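Local atomic coordinates of probable hydrolase (Pseudomonas aeruginosa, PDB entry 7AL6), a protein that is of uncertain function but has the alpha/beta hydrolase fold and is probably a hydrolase, possibly a lipolytic one. Residues S42-A47 / L265-E270. Numbering follows the deposited sequence.
Sequences SFSRLA and LHLDDE
Arg45 reaches across to residues 267-270 with its chain extended from CG to NE, and its guanidinium is held along its edge. Arg45 NE donates to Leu267 O at 2.6 Å, near the guanidinium plane but 42° above the carbonyl plane, hence not along a lone pair. Arg45 NH1 meets Glu270 OE2 at 3.0 Å in a salt bridge on the anti side of the carboxylate, the two flat groups turned 58° apart. Asp269 CA lies over one face of the Arg45 guanidinium, 3.6 Å above its centre. Glu180 OE1 makes a salt bridge with Arg45 NH2, and Lys49 NZ one with Glu270 OE1, extending the charge network at both ends. Further along, Ser42 OG, turned directly opposite the main-chain nitrogen (chi1 -177°), lies at the His266 ring edge and shares a hydrogen bond of 3.0 Å with His266 NE2. A water bridges the backbones, donating to Ser42 O and His266 O and accepting from Leu46 N, while Leu267 CD1 packs 3.7 Å from Ser44 OG, itself bonded to Met41 O. The contact thus ties the loop between strands 28-33 and 53-58 to short helix 265-268, near a putative Ser-His-Asp triad, and the start of helix 270-284. Helix 179-189 borders Leu267, and Leu46 rests on helix 270-284 and strand 119-125.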
# COMPACT_ATOMS: atom_id res chain seq x y z
N SER A 42 -0.50 -27.91 6.46
CA SER A 42 -1.66 -28.81 6.44
C SER A 42 -1.24 -30.02 5.59
O SER A 42 -1.66 -31.06 5.88
CB SER A 42 -2.87 -28.11 5.92
OG SER A 42 -4.00 -28.93 5.95
N PHE A 43 -0.35 -29.85 4.61
CA PHE A 43 0.11 -30.91 3.69
C PHE A 43 1.47 -31.49 4.07
O PHE A 43 2.01 -32.23 3.28
CB PHE A 43 0.07 -30.36 2.26
CG PHE A 43 -1.30 -29.91 1.83
CD1 PHE A 43 -2.24 -30.81 1.42
CD2 PHE A 43 -1.66 -28.58 1.90
CE1 PHE A 43 -3.51 -30.40 1.05
CE2 PHE A 43 -2.93 -28.16 1.53
CZ PHE A 43 -3.85 -29.08 1.11
N SER A 44 1.98 -31.22 5.26
CA SER A 44 3.33 -31.65 5.69
C SER A 44 3.45 -33.18 5.70
O SER A 44 4.50 -33.66 5.40
CB SER A 44 3.75 -31.04 7.00
OG SER A 44 2.85 -31.33 8.04
N ARG A 45 2.41 -33.90 6.05
CA ARG A 45 2.45 -35.38 6.08
C ARG A 45 2.10 -35.97 4.70
O ARG A 45 2.69 -36.94 4.30
CB ARG A 45 1.46 -35.93 7.10
CG ARG A 45 1.72 -35.54 8.54
CD ARG A 45 0.96 -36.52 9.40
NE ARG A 45 0.69 -36.05 10.73
CZ ARG A 45 1.32 -36.49 11.80
NH1 ARG A 45 2.26 -37.39 11.68
NH2 ARG A 45 1.01 -36.01 12.98
N LEU A 46 1.09 -35.42 4.05
CA LEU A 46 0.55 -35.93 2.77
C LEU A 46 1.43 -35.70 1.55
O LEU A 46 1.73 -36.65 0.90
CB LEU A 46 -0.80 -35.27 2.55
CG LEU A 46 -1.52 -35.67 1.27
CD1 LEU A 46 -1.49 -37.16 1.12
CD2 LEU A 46 -2.92 -35.13 1.26
N ALA A 47 1.94 -34.49 1.34
CA ALA A 47 2.65 -34.12 0.11
C ALA A 47 3.88 -35.00 -0.08
O ALA A 47 4.09 -35.44 -1.18
CB ALA A 47 3.00 -32.66 0.09
N LEU A 265 -8.04 -35.38 8.81
CA LEU A 265 -7.51 -36.74 8.88
C LEU A 265 -6.15 -36.89 8.22
O LEU A 265 -5.36 -37.76 8.60
CB LEU A 265 -8.50 -37.75 8.28
CG LEU A 265 -8.59 -37.83 6.76
CD1 LEU A 265 -9.45 -39.06 6.39
CD2 LEU A 265 -9.19 -36.56 6.15
N HIS A 266 -5.88 -36.11 7.17
CA HIS A 266 -4.62 -36.13 6.40
C HIS A 266 -3.45 -35.59 7.22
O HIS A 266 -2.35 -35.87 6.87
CB HIS A 266 -4.77 -35.36 5.09
CG HIS A 266 -4.91 -33.90 5.30
ND1 HIS A 266 -5.96 -33.37 5.93
CD2 HIS A 266 -4.12 -32.87 4.98
CE1 HIS A 266 -5.83 -32.07 5.98
NE2 HIS A 266 -4.72 -31.75 5.41
N LEU A 267 -3.71 -34.75 8.21
CA LEU A 267 -2.67 -34.15 9.07
C LEU A 267 -2.62 -34.71 10.50
O LEU A 267 -1.55 -34.71 11.06
CB LEU A 267 -2.93 -32.65 9.12
CG LEU A 267 -1.98 -31.84 9.98
CD1 LEU A 267 -0.62 -31.77 9.33
CD2 LEU A 267 -2.53 -30.47 10.24
N ASP A 268 -3.71 -35.27 11.00
CA ASP A 268 -3.82 -35.71 12.41
C ASP A 268 -2.76 -36.75 12.74
O ASP A 268 -2.15 -36.62 13.75
CB ASP A 268 -5.20 -36.27 12.72
CG ASP A 268 -6.20 -35.18 12.96
OD1 ASP A 268 -5.79 -34.14 13.39
OD2 ASP A 268 -7.34 -35.38 12.67
N ASP A 269 -2.50 -37.70 11.87
CA ASP A 269 -1.56 -38.75 12.19
C ASP A 269 -1.06 -39.38 10.91
O ASP A 269 -1.56 -39.12 9.81
CB ASP A 269 -2.18 -39.81 13.11
CG ASP A 269 -3.49 -40.36 12.56
OD1 ASP A 269 -3.57 -40.67 11.34
OD2 ASP A 269 -4.45 -40.44 13.34
N GLU A 270 -0.04 -40.22 11.06
CA GLU A 270 0.55 -40.84 9.88
C GLU A 270 -0.42 -41.84 9.25
O GLU A 270 -0.40 -42.01 8.04
CB GLU A 270 1.87 -41.53 10.22
CG GLU A 270 3.04 -40.55 10.41
CD GLU A 270 3.38 -39.78 9.13
OE1 GLU A 270 3.45 -40.42 8.05
OE2 GLU A 270 3.58 -38.55 9.21
O HOH W 1 -0.63 -33.61 5.89